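PDB 5ZRD: tyrosinase, which uses a pair of copper ions to hydroxylate monophenols to catechols and probably oxidises these further to quinones, working efficiently at acidic pH. Local coordinates for residues G86-P91 and P347-S352; G299-M304 and I508-G513; G305-A310 and S465-W470; L367-P372 and T385-I390. All coordinates share one frame; numbering follows the deposited sequence.

Interaction 1 of 4, residues G86-P91 and P347-S352; sequences GNVLFP and PGTNAS
V88 faces G348 and T349 with both of its methyl groups. CG1 and CG2 each stand 3.7 Å from G348 O, as if straddling that oxygen, and CG1 goes on to meet T349 CG2 at 4.0 Å; the two beta-branched side chains cross at a slant, a short hydrophobic patch. T349 can offer its methyl here because its hydroxyl is turned the other way, to Y346 O. Beside this patch V88 N donates to G348 O (2.9 Å), a somewhat bent bond.

N87 comes in alongside: its CB is 3.2 Å from G348 O, while its amide turns off to other tasks. With CG lying between the backbone N and carbonyl carbon (chi1 73°), the side chain folds back over its own turn, and OD1 accepts from L89 N, a capping bond at the type I turn that leads into the helix. ND2 donates to N84 OD1 and to a water that also binds N350 O. Asparagine suits the place, having acceptor and donor on one short arm. At G348 phi is positive and a CB would press on the preceding carbonyl, so glycine fits there.

The contact is buried at the start of the copper-binding helix 90-108, directly after the copper ligand H85, with helices 250-254 and 256-265 packed against V88 and the loop following helix 315-334 supplying G348 and T349.

Interaction 2 of 4, residues G299-M304 and I508-G513; sequences GANGDM and IHRGGG
R510 reaches its guanidinium to the turn at A300-G302, where NH1 donates to A300 O at 2.8 Å. The oxygen lies near the guanidinium edge, 25° out of its plane, but the nitrogen stands well above the plane of the A300 carbonyl, so the bond does not follow a lone pair. N301 sets its OD1 over one face of the same group, 3.1 Å above the guanidinium plane, toward the rim, and 3.3 Å from R510 CD. The amide and guanidinium planes are almost perpendicular (87°), and the two side chains run past each other in opposite directions. OD1 therefore touches the cation through its face, with angles too poor for hydrogen bonding to NE or NH1. The other end of the amide, ND2, lies 3.7 Å from G513 CA, in a poorly ordered glycine run. The same guanidinium has other direct partners: NE in a salt bridge with E306 OE2, NH1 to A298 O, NH2 to G285 O.

The arginine's approach depends on a bend at chi2 (-63°), after which the chain extends toward the turn. N301 is the centre of an inverse gamma turn, whose weak bond from G302 N also ends on A300 O. Farther out, from the end of the inner strand 502-509 the arginine reaches the loop that leaves the edge strand 295-297.

Arginine suits this place because it can spread several donors over backbone carbonyls; with one carboxylate as counter-ion, its buried charge is probably well compensated.

Interaction 3 of 4, residues G305-A310 and S465-W470; sequences GENNTA and SILSRW
N307 N donates to S468 O at 3.0 Å, nearly along the C=O axis; the touching parts, 305-308 and 467-470, the latter just past the end of strand 456-466, run 52° apart. The same oxygen receives a CA-H...O contact from E306 CA at 3.4 Å, so two successive residues of the first segment converge on one carbonyl.

E306 then lays its side chain over a face of the W470 indole. CG stands 3.9 Å from the centroid of the five-membered ring, only 15° off its normal, a CH-pi contact, and the carboxylate is stacked beyond it with its plane 26° from the ring. A bend at chi2 turns the chain so that the acid end follows the ring instead of leaving it. A water links E306 OE1 to W470 NE1, while OE2 is held by the salt bridge to R510 and by S440 N; glutamate serves here both as an apolar cover and as a charge partner.

These segments line the dinuclear copper centre of the tyrosinase fold: N307 and L467 both belong to the pocket of the bound oxygen atom, next to the copper ligands H57 and H277. L467 brings CD2 to 3.4 Å from N307 ND2, the two side chains crossing at about a right angle, and its CD1 rests 3.6 Å from G305 O. Having CG anti to the backbone N carries these methyls across to the first segment. A second water is shared by N307 OD1 and L467 O. N308 CB lies by the W470 ring, and N307 O takes a weak hydrogen bond from H57 ND1, which sets the loop against a copper ligand.

Interaction 4 of 4, residues L367-P372 and T385-I390; sequences LNLTTP and TSEDCI
L369 is the first residue of its segment to meet the 385-390 turn, and N368 just before it shapes the approach. N368 begins a type I turn ending at T371, and N368 N donates to T371 OG1 in a nearly straight bond, which ties the hydroxyl back to the start of the turn. L369 sets CD2 against S386 CB (3.9 Å), while its CB lies 3.8 Å from E387 OE1. L369 O points at the start of the 3-10 turn and touches T385 CB at 3.4 Å. The N-H of E387 is shared between T385 OG1, in an ST turn, and, weakly, L369 O (E387 N to L369 O 3.2 Å).

Next, T370 O lies against the methyl of T385, 3.1 Å from CG2. T385 can present this methyl because its OG1 sits between the backbone N and carbonyl carbon (chi1 69°), where it also donates to D388 OD2. That carboxylate oxygen takes T385 N as well, from its anti side, so threonine and aspartate close the turn on itself. T371 O is bridged by a water, which donates to it and to N368 O and accepts from S386 N at 3.3 Å. P372 ends the segment at the rim of the contact.

The hydroxyl of S386 is bonded to T92 OG1 on helix 90-108, and L89 touches both S386 and T371. The contact thus lies partly buried over the start of that copper-binding helix, joining the long loop after helix 315-334 to the turn between strand 383-385 and helix 392-396.

How the interactions relate
The four contacts form two touching pairs; interactions 2 and 4 lie on opposite sides of the chain's centre, about 33 Å apart between centres. Interactions 2 and 3, with centres about 9 Å apart, share one loop after strand 295-297: R510 NE meets E306 OE2 at 2.7 Å, and D303 OD2 lies 2.7 Å from T309 OG1. Interaction 3 borders the oxygen atom itself, while the R510 side chain is about 13 Å from it at the nearest atoms, reaching the pocket loop through E306. Interactions 1 and 4, centres about 12 Å apart, are joined where T349 O faces L367 N at 2.8 Å and L367 packs on N87. Both adjoin the start of copper-binding helix 90-108.

Interaction 1 of 4, residues G86-P91 and P347-S352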
loop_
_atom_site.group_PDB
_atom_site.type_symbol
_atom_site.label_atom_id
_atom_site.label_comp_id
_atom_site.label_asym_id
_atom_site.label_seq_id
_atom_site.Cartn_x
_atom_site.Cartn_y
_atom_site.Cartn_z
ATOM N N GLY A 86 -12.459 -19.572 -16.770
ATOM C CA GLY A 86 -11.429 -19.276 -17.729
ATOM C C GLY A 86 -10.134 -20.023 -17.443
ATOM O O GLY A 86 -9.056 -19.550 -17.857
ATOM N N ASN A 87 -10.189 -21.176 -16.773
ATOM C CA ASN A 87 -8.956 -21.901 -16.534
ATOM C C ASN A 87 -9.238 -23.406 -16.482
ATOM O O ASN A 87 -10.377 -23.818 -16.485
ATOM C CB ASN A 87 -8.249 -21.353 -15.294
ATOM C CG ASN A 87 -8.930 -21.741 -14.000
ATOM O OD1 ASN A 87 -9.459 -22.849 -13.884
ATOM N ND2 ASN A 87 -8.833 -20.867 -13.003
ATOM N N VAL A 88 -8.192 -24.227 -16.445
ATOM C CA VAL A 88 -8.378 -25.689 -16.654
ATOM C C VAL A 88 -9.078 -26.353 -15.458
ATOM O O VAL A 88 -9.500 -27.503 -15.548
ATOM C CB VAL A 88 -7.036 -26.382 -16.955
ATOM C CG1 VAL A 88 -6.499 -25.950 -18.310
ATOM C CG2 VAL A 88 -6.001 -26.116 -15.869
ATOM N N LEU A 89 -9.222 -25.662 -14.350
ATOM C CA LEU A 89 -9.969 -26.204 -13.217
ATOM C C LEU A 89 -11.475 -25.955 -13.380
ATOM O O LEU A 89 -12.235 -26.355 -12.521
ATOM C CB LEU A 89 -9.448 -25.550 -11.932
ATOM C CG LEU A 89 -7.947 -25.724 -11.690
ATOM C CD1 LEU A 89 -7.561 -25.194 -10.321
ATOM C CD2 LEU A 89 -7.543 -27.178 -11.823
ATOM N N PHE A 90 -11.932 -25.340 -14.465
ATOM C CA PHE A 90 -13.376 -25.047 -14.548
ATOM C C PHE A 90 -14.216 -26.339 -14.380
ATOM O O PHE A 90 -15.148 -26.391 -13.585
ATOM C CB PHE A 90 -13.710 -24.241 -15.812
ATOM C CG PHE A 90 -15.175 -24.255 -16.151
ATOM C CD1 PHE A 90 -16.035 -23.330 -15.600
ATOM C CD2 PHE A 90 -15.716 -25.244 -16.942
ATOM C CE1 PHE A 90 -17.398 -23.367 -15.870
ATOM C CE2 PHE A 90 -17.064 -25.274 -17.236
ATOM C CZ PHE A 90 -17.909 -24.333 -16.697
ATOM N N PRO A 91 -13.955 -27.365 -15.162
ATOM C CA PRO A 91 -14.822 -28.552 -15.127
ATOM C C PRO A 91 -14.782 -29.326 -13.799
ATOM O O PRO A 91 -15.818 -29.764 -13.303
ATOM C CB PRO A 91 -14.243 -29.454 -16.224
ATOM C CG PRO A 91 -13.657 -28.473 -17.204
ATOM C CD PRO A 91 -13.050 -27.417 -16.309
ATOM N N PRO A 347 -1.960 -21.221 -21.901
ATOM C CA PRO A 347 -2.911 -20.249 -21.377
ATOM C C PRO A 347 -4.131 -20.992 -20.834
ATOM O O PRO A 347 -4.618 -21.916 -21.487
ATOM C CB PRO A 347 -3.242 -19.357 -22.581
ATOM C CG PRO A 347 -1.940 -19.349 -23.317
ATOM C CD PRO A 347 -1.532 -20.812 -23.240
ATOM N N GLY A 348 -4.600 -20.579 -19.661
ATOM C CA GLY A 348 -5.643 -21.326 -18.927
ATOM C C GLY A 348 -5.061 -22.120 -17.758
ATOM O O GLY A 348 -5.809 -22.585 -16.936
ATOM N N THR A 349 -3.742 -22.258 -17.669
ATOM C CA THR A 349 -3.121 -23.049 -16.584
ATOM C C THR A 349 -2.464 -22.126 -15.564
ATOM O O THR A 349 -1.705 -22.616 -14.738
ATOM C CB THR A 349 -2.050 -24.030 -17.072
ATOM O OG1 THR A 349 -1.026 -23.294 -17.721
ATOM C CG2 THR A 349 -2.570 -25.061 -18.036
ATOM N N ASN A 350 -2.780 -20.830 -15.613
ATOM C CA ASN A 350 -2.266 -19.903 -14.639
ATOM C C ASN A 350 -3.365 -19.257 -13.763
ATOM O O ASN A 350 -4.466 -18.860 -14.193
ATOM C CB ASN A 350 -1.445 -18.808 -15.294
ATOM C CG ASN A 350 -0.350 -18.407 -14.329
ATOM O OD1 ASN A 350 0.668 -19.095 -14.211
ATOM N ND2 ASN A 350 -0.595 -17.375 -13.548
ATOM N N ALA A 351 -3.027 -19.094 -12.495
ATOM C CA ALA A 351 -3.880 -18.398 -11.573
ATOM C C ALA A 351 -4.169 -16.974 -12.056
ATOM O O ALA A 351 -5.231 -16.415 -11.700
ATOM C CB ALA A 351 -3.241 -18.362 -10.210
ATOM N N SER A 352 -3.250 -16.362 -12.808
ATOM C CA SER A 352 -3.436 -14.962 -13.241
ATOM C C SER A 352 -4.465 -14.887 -14.374
ATOM O O SER A 352 -4.913 -13.812 -14.702
ATOM C CB SER A 352 -2.141 -14.299 -13.663
ATOM O OG SER A 352 -1.245 -14.206 -12.572
HETATM O O HOH W 1 -7.021 -18.369 -13.486
#

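Interaction 2 of 4, residues G299-M304 and I508-G513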
loop_
_atom_site.group_PDB
_atom_site.type_symbol
_atom_site.label_atom_id
_atom_site.label_comp_id
_atom_site.label_asym_id
_atom_site.label_seq_id
_atom_site.Cartn_x
_atom_site.Cartn_y
_atom_site.Cartn_z
ATOM N N GLY A 299 -30.629 -4.827 -19.415
ATOM C CA GLY A 299 -30.977 -4.255 -18.107
ATOM C C GLY A 299 -31.528 -5.281 -17.128
ATOM O O GLY A 299 -31.715 -4.940 -15.947
ATOM N N ALA A 300 -31.782 -6.531 -17.573
ATOM C CA ALA A 300 -32.196 -7.596 -16.634
ATOM C C ALA A 300 -30.975 -8.184 -15.895
ATOM O O ALA A 300 -30.330 -9.118 -16.336
ATOM C CB ALA A 300 -32.979 -8.664 -17.347
ATOM N N ASN A 301 -30.655 -7.612 -14.757
ATOM C CA ASN A 301 -29.426 -7.975 -14.043
ATOM C C ASN A 301 -29.725 -9.119 -13.056
ATOM O O ASN A 301 -29.633 -8.975 -11.819
ATOM C CB ASN A 301 -28.831 -6.771 -13.324
ATOM C CG ASN A 301 -28.208 -5.745 -14.245
ATOM O OD1 ASN A 301 -27.635 -6.073 -15.293
ATOM N ND2 ASN A 301 -28.206 -4.502 -13.799
ATOM N N GLY A 302 -30.058 -10.259 -13.622
ATOM C CA GLY A 302 -30.406 -11.436 -12.843
ATOM C C GLY A 302 -29.190 -12.096 -12.211
ATOM O O GLY A 302 -28.067 -11.897 -12.634
ATOM N N ASP A 303 -29.413 -12.871 -11.170
ATOM C CA ASP A 303 -28.288 -13.366 -10.422
ATOM C C ASP A 303 -27.389 -14.278 -11.257
ATOM O O ASP A 303 -26.180 -14.165 -11.181
ATOM C CB ASP A 303 -28.745 -14.020 -9.115
ATOM C CG ASP A 303 -29.310 -13.015 -8.140
ATOM O OD1 ASP A 303 -30.524 -12.748 -8.261
ATOM O OD2 ASP A 303 -28.548 -12.480 -7.281
ATOM N N MET A 304 -27.989 -15.109 -12.104
ATOM C CA MET A 304 -27.269 -16.086 -12.946
ATOM C C MET A 304 -26.386 -15.401 -14.009
ATOM O O MET A 304 -25.540 -16.052 -14.593
ATOM C CB MET A 304 -28.269 -17.011 -13.652
ATOM C CG MET A 304 -28.703 -18.202 -12.812
ATOM S SD MET A 304 -27.407 -19.436 -12.562
ATOM C CE MET A 304 -27.236 -20.101 -14.209
ATOM N N ILE A 508 -23.651 -6.835 -26.875
ATOM C CA ILE A 508 -24.774 -6.705 -25.982
ATOM C C ILE A 508 -24.217 -6.737 -24.557
ATOM O O ILE A 508 -23.626 -7.745 -24.157
ATOM C CB ILE A 508 -25.806 -7.818 -26.231
ATOM C CG1 ILE A 508 -26.265 -7.859 -27.696
ATOM C CG2 ILE A 508 -26.980 -7.678 -25.275
ATOM C CD1 ILE A 508 -27.092 -9.090 -28.037
ATOM N N HIS A 509 -24.401 -5.655 -23.811
ATOM C CA HIS A 509 -23.671 -5.495 -22.577
ATOM C C HIS A 509 -24.578 -4.917 -21.485
ATOM O O HIS A 509 -25.707 -4.524 -21.734
ATOM C CB HIS A 509 -22.441 -4.642 -22.825
ATOM C CG HIS A 509 -22.786 -3.326 -23.397
ATOM N ND1 HIS A 509 -22.993 -2.227 -22.598
ATOM C CD2 HIS A 509 -23.021 -2.940 -24.670
ATOM C CE1 HIS A 509 -23.304 -1.195 -23.363
ATOM N NE2 HIS A 509 -23.336 -1.607 -24.643
ATOM N N ARG A 510 -24.073 -4.901 -20.265
ATOM C CA ARG A 510 -24.845 -4.366 -19.132
ATOM C C ARG A 510 -24.856 -2.826 -19.137
ATOM O O ARG A 510 -25.732 -2.196 -18.525
ATOM C CB ARG A 510 -24.249 -4.884 -17.830
ATOM C CG ARG A 510 -24.218 -6.402 -17.714
ATOM C CD ARG A 510 -25.604 -6.970 -17.723
ATOM N NE ARG A 510 -25.745 -8.253 -17.039
ATOM C CZ ARG A 510 -26.899 -8.881 -16.929
ATOM N NH1 ARG A 510 -27.936 -8.444 -17.631
ATOM N NH2 ARG A 510 -27.025 -9.912 -16.112
ATOM N N GLY A 511 -23.885 -2.213 -19.794
ATOM C CA GLY A 511 -23.708 -0.739 -19.751
ATOM C C GLY A 511 -23.704 -0.172 -18.328
ATOM O O GLY A 511 -24.415 0.797 -18.049
ATOM N N GLY A 512 -22.924 -0.778 -17.426
ATOM C CA GLY A 512 -22.835 -0.330 -16.026
ATOM C C GLY A 512 -23.984 -0.828 -15.149
ATOM O O GLY A 512 -23.829 -0.926 -13.921
ATOM N N GLY A 513 -25.142 -1.131 -15.746
ATOM C CA GLY A 513 -26.353 -1.490 -14.987
ATOM C C GLY A 513 -26.933 -0.296 -14.240
ATOM O O GLY A 513 -27.681 -0.472 -13.268
#

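Interaction 3 of 4, residues G305-A310 and S465-W470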
loop_
_atom_site.group_PDB
_atom_site.type_symbol
_atom_site.label_atom_id
_atom_site.label_comp_id
_atom_site.label_asym_id
_atom_site.label_seq_id
_atom_site.Cartn_x
_atom_site.Cartn_y
_atom_site.Cartn_z
ATOM N N GLY A 305 -26.558 -14.102 -14.258
ATOM C CA GLY A 305 -25.947 -13.424 -15.396
ATOM C C GLY A 305 -24.492 -13.058 -15.202
ATOM O O GLY A 305 -23.859 -12.700 -16.169
ATOM N N GLU A 306 -23.981 -13.146 -13.968
ATOM C CA GLU A 306 -22.626 -12.817 -13.606
ATOM C C GLU A 306 -22.198 -13.803 -12.497
ATOM O O GLU A 306 -23.037 -14.486 -11.872
ATOM C CB GLU A 306 -22.509 -11.389 -13.060
ATOM C CG GLU A 306 -22.407 -10.292 -14.125
ATOM C CD GLU A 306 -23.655 -9.923 -14.932
ATOM O OE1 GLU A 306 -24.771 -10.268 -14.526
ATOM O OE2 GLU A 306 -23.486 -9.273 -15.986
ATOM N N ASN A 307 -20.904 -13.910 -12.238
ATOM C CA ASN A 307 -20.452 -14.946 -11.357
ATOM C C ASN A 307 -20.704 -14.534 -9.892
ATOM O O ASN A 307 -20.652 -15.369 -8.994
ATOM C CB ASN A 307 -19.000 -15.288 -11.650
ATOM C CG ASN A 307 -18.842 -16.226 -12.828
ATOM O OD1 ASN A 307 -17.879 -16.105 -13.583
ATOM N ND2 ASN A 307 -19.776 -17.147 -13.002
ATOM N N ASN A 308 -21.018 -13.264 -9.638
ATOM C CA ASN A 308 -21.038 -12.725 -8.257
ATOM C C ASN A 308 -22.001 -13.508 -7.356
ATOM O O ASN A 308 -21.607 -13.984 -6.300
ATOM C CB ASN A 308 -21.425 -11.253 -8.265
ATOM C CG ASN A 308 -20.349 -10.396 -8.867
ATOM O OD1 ASN A 308 -19.633 -9.667 -8.165
ATOM N ND2 ASN A 308 -20.186 -10.554 -10.157
ATOM N N THR A 309 -23.247 -13.675 -7.795
ATOM C CA THR A 309 -24.281 -14.291 -6.966
ATOM C C THR A 309 -25.058 -15.367 -7.729
ATOM O O THR A 309 -26.072 -15.858 -7.254
ATOM C CB THR A 309 -25.265 -13.222 -6.459
ATOM O OG1 THR A 309 -25.865 -12.487 -7.538
ATOM C CG2 THR A 309 -24.577 -12.237 -5.544
ATOM N N ALA A 310 -24.581 -15.804 -8.877
ATOM C CA ALA A 310 -25.269 -16.893 -9.609
ATOM C C ALA A 310 -25.459 -18.127 -8.727
ATOM O O ALA A 310 -26.424 -18.863 -8.868
ATOM C CB ALA A 310 -24.464 -17.266 -10.815
ATOM N N SER A 465 -20.359 -15.548 -25.729
ATOM C CA SER A 465 -20.789 -15.129 -24.428
ATOM C C SER A 465 -19.579 -15.015 -23.494
ATOM O O SER A 465 -18.912 -15.995 -23.221
ATOM C CB SER A 465 -21.800 -16.110 -23.887
ATOM O OG SER A 465 -23.069 -16.003 -24.545
ATOM N N ILE A 466 -19.328 -13.828 -22.980
ATOM C CA ILE A 466 -18.318 -13.622 -21.935
ATOM C C ILE A 466 -19.050 -13.480 -20.588
ATOM O O ILE A 466 -19.615 -12.413 -20.227
ATOM C CB ILE A 466 -17.425 -12.405 -22.240
ATOM C CG1 ILE A 466 -16.697 -12.501 -23.587
ATOM C CG2 ILE A 466 -16.396 -12.226 -21.132
ATOM C CD1 ILE A 466 -17.558 -12.222 -24.786
ATOM N N LEU A 467 -19.096 -14.580 -19.869
ATOM C CA LEU A 467 -19.616 -14.576 -18.508
ATOM C C LEU A 467 -18.568 -13.935 -17.631
ATOM O O LEU A 467 -17.456 -14.443 -17.559
ATOM C CB LEU A 467 -19.841 -16.007 -18.040
ATOM C CG LEU A 467 -20.339 -16.193 -16.617
ATOM C CD1 LEU A 467 -21.695 -15.533 -16.427
ATOM C CD2 LEU A 467 -20.424 -17.676 -16.289
ATOM N N SER A 468 -18.913 -12.807 -17.049
ATOM C CA SER A 468 -17.931 -12.100 -16.273
ATOM C C SER A 468 -18.527 -11.785 -14.895
ATOM O O SER A 468 -19.281 -12.591 -14.343
ATOM C CB SER A 468 -17.448 -10.896 -17.024
ATOM O OG SER A 468 -16.402 -10.247 -16.304
ATOM N N ARG A 469 -18.250 -10.608 -14.371
ATOM C CA ARG A 469 -18.482 -10.316 -12.965
ATOM C C ARG A 469 -18.827 -8.828 -12.829
ATOM O O ARG A 469 -18.385 -8.019 -13.671
ATOM C CB ARG A 469 -17.187 -10.633 -12.214
ATOM C CG ARG A 469 -16.008 -9.854 -12.780
ATOM C CD ARG A 469 -14.755 -9.895 -11.937
ATOM N NE ARG A 469 -15.059 -9.178 -10.720
ATOM C CZ ARG A 469 -14.251 -9.087 -9.678
ATOM N NH1 ARG A 469 -14.639 -8.392 -8.618
ATOM N NH2 ARG A 469 -13.067 -9.678 -9.719
ATOM N N TRP A 470 -19.599 -8.449 -11.815
ATOM C CA TRP A 470 -19.666 -7.044 -11.459
ATOM C C TRP A 470 -18.352 -6.656 -10.785
ATOM O O TRP A 470 -17.838 -7.461 -10.030
ATOM C CB TRP A 470 -20.835 -6.795 -10.508
ATOM C CG TRP A 470 -22.158 -7.176 -11.079
ATOM C CD1 TRP A 470 -22.976 -8.175 -10.649
ATOM C CD2 TRP A 470 -22.811 -6.562 -12.202
ATOM N NE1 TRP A 470 -24.105 -8.218 -11.416
ATOM C CE2 TRP A 470 -24.036 -7.238 -12.375
ATOM C CE3 TRP A 470 -22.494 -5.495 -13.046
ATOM C CZ2 TRP A 470 -24.947 -6.888 -13.376
ATOM C CZ3 TRP A 470 -23.401 -5.132 -14.019
ATOM C CH2 TRP A 470 -24.618 -5.814 -14.169
HETATM O O HOH W 2 -26.036 -10.278 -12.197
HETATM O O HOH W 3 -16.696 -16.841 -16.064
#

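Interaction 4 of 4, residues L367-P372 and T385-I390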
loop_
_atom_site.group_PDB
_atom_site.type_symbol
_atom_site.label_atom_id
_atom_site.label_comp_id
_atom_site.label_asym_id
_atom_site.label_seq_id
_atom_site.Cartn_x
_atom_site.Cartn_y
_atom_site.Cartn_z
ATOM N N LEU A 367 -1.720 -23.772 -12.152
ATOM C CA LEU A 367 -2.846 -24.630 -11.910
ATOM C C LEU A 367 -2.639 -25.939 -12.672
ATOM O O LEU A 367 -2.306 -25.919 -13.880
ATOM C CB LEU A 367 -4.131 -23.951 -12.394
ATOM C CG LEU A 367 -4.354 -22.531 -11.897
ATOM C CD1 LEU A 367 -5.644 -21.935 -12.462
ATOM C CD2 LEU A 367 -4.398 -22.517 -10.387
ATOM N N ASN A 368 -2.886 -27.054 -11.979
ATOM C CA ASN A 368 -2.710 -28.393 -12.547
ATOM C C ASN A 368 -3.649 -29.394 -11.830
ATOM O O ASN A 368 -4.556 -28.986 -11.090
ATOM C CB ASN A 368 -1.228 -28.756 -12.479
ATOM C CG ASN A 368 -0.752 -28.757 -11.044
ATOM O OD1 ASN A 368 -1.266 -29.531 -10.243
ATOM N ND2 ASN A 368 0.124 -27.826 -10.698
ATOM N N LEU A 369 -3.470 -30.696 -12.045
ATOM C CA LEU A 369 -4.450 -31.710 -11.534
ATOM C C LEU A 369 -4.270 -31.941 -10.031
ATOM O O LEU A 369 -5.106 -32.591 -9.397
ATOM C CB LEU A 369 -4.279 -33.028 -12.295
ATOM C CG LEU A 369 -4.560 -32.940 -13.795
ATOM C CD1 LEU A 369 -3.884 -34.076 -14.545
ATOM C CD2 LEU A 369 -6.049 -32.918 -14.069
ATOM N N THR A 370 -3.186 -31.376 -9.501
ATOM C CA THR A 370 -2.762 -31.415 -8.096
ATOM C C THR A 370 -3.340 -30.224 -7.325
ATOM O O THR A 370 -3.337 -30.221 -6.107
ATOM C CB THR A 370 -1.218 -31.455 -8.075
ATOM O OG1 THR A 370 -0.950 -32.851 -8.071
ATOM C CG2 THR A 370 -0.518 -30.793 -6.910
ATOM N N THR A 371 -3.781 -29.182 -8.026
ATOM C CA THR A 371 -4.194 -27.950 -7.341
ATOM C C THR A 371 -5.439 -28.235 -6.497
ATOM O O THR A 371 -6.399 -28.813 -6.998
ATOM C CB THR A 371 -4.422 -26.802 -8.333
ATOM O OG1 THR A 371 -3.243 -26.617 -9.112
ATOM C CG2 THR A 371 -4.735 -25.492 -7.651
ATOM N N PRO A 372 -5.405 -27.837 -5.206
ATOM C CA PRO A 372 -6.539 -27.839 -4.286
ATOM C C PRO A 372 -7.768 -27.179 -4.933
ATOM O O PRO A 372 -7.661 -26.056 -5.468
ATOM C CB PRO A 372 -6.126 -26.971 -3.090
ATOM C CG PRO A 372 -4.648 -26.933 -3.159
ATOM C CD PRO A 372 -4.348 -26.992 -4.638
ATOM N N THR A 385 -8.570 -32.474 -4.929
ATOM C CA THR A 385 -7.942 -32.044 -6.166
ATOM C C THR A 385 -8.691 -32.661 -7.345
ATOM O O THR A 385 -9.525 -33.529 -7.170
ATOM C CB THR A 385 -6.486 -32.527 -6.308
ATOM O OG1 THR A 385 -6.547 -33.944 -6.496
ATOM C CG2 THR A 385 -5.601 -32.138 -5.140
ATOM N N SER A 386 -8.319 -32.219 -8.539
ATOM C CA SER A 386 -8.857 -32.755 -9.756
ATOM C C SER A 386 -8.569 -34.259 -9.845
ATOM O O SER A 386 -9.351 -34.983 -10.455
ATOM C CB SER A 386 -8.304 -32.039 -10.957
ATOM O OG SER A 386 -8.766 -30.703 -11.030
ATOM N N GLU A 387 -7.480 -34.726 -9.226
ATOM C CA GLU A 387 -7.035 -36.139 -9.370
ATOM C C GLU A 387 -8.047 -37.042 -8.656
ATOM O O GLU A 387 -8.250 -38.157 -9.061
ATOM C CB GLU A 387 -5.576 -36.290 -8.908
ATOM C CG GLU A 387 -4.831 -37.462 -9.537
ATOM C CD GLU A 387 -4.079 -37.245 -10.852
ATOM O OE1 GLU A 387 -3.184 -36.370 -10.880
ATOM O OE2 GLU A 387 -4.350 -37.997 -11.838
ATOM N N ASP A 388 -8.742 -36.491 -7.661
ATOM C CA ASP A 388 -9.776 -37.178 -6.907
ATOM C C ASP A 388 -11.156 -37.264 -7.581
ATOM O O ASP A 388 -12.010 -37.941 -7.015
ATOM C CB ASP A 388 -9.958 -36.479 -5.555
ATOM C CG ASP A 388 -8.680 -36.444 -4.736
ATOM O OD1 ASP A 388 -8.063 -37.520 -4.595
ATOM O OD2 ASP A 388 -8.262 -35.353 -4.266
ATOM N N CYS A 389 -11.390 -36.632 -8.756
ATOM C CA CYS A 389 -12.777 -36.616 -9.367
ATOM C C CYS A 389 -12.742 -36.745 -10.894
ATOM O O CYS A 389 -13.627 -36.226 -11.644
ATOM C CB CYS A 389 -13.558 -35.368 -8.982
ATOM S SG CYS A 389 -12.698 -33.824 -9.384
ATOM N N ILE A 390 -11.786 -37.530 -11.371
ATOM C CA ILE A 390 -11.745 -37.837 -12.802
ATOM C C ILE A 390 -12.868 -38.828 -13.154
ATOM O O ILE A 390 -13.651 -38.632 -14.099
ATOM C CB ILE A 390 -10.341 -38.318 -13.202
ATOM C CG1 ILE A 390 -9.306 -37.254 -12.818
ATOM C CG2 ILE A 390 -10.291 -38.668 -14.686
ATOM C CD1 ILE A 390 -7.884 -37.604 -13.126
HETATM O O HOH W 4 -6.567 -29.628 -9.455
#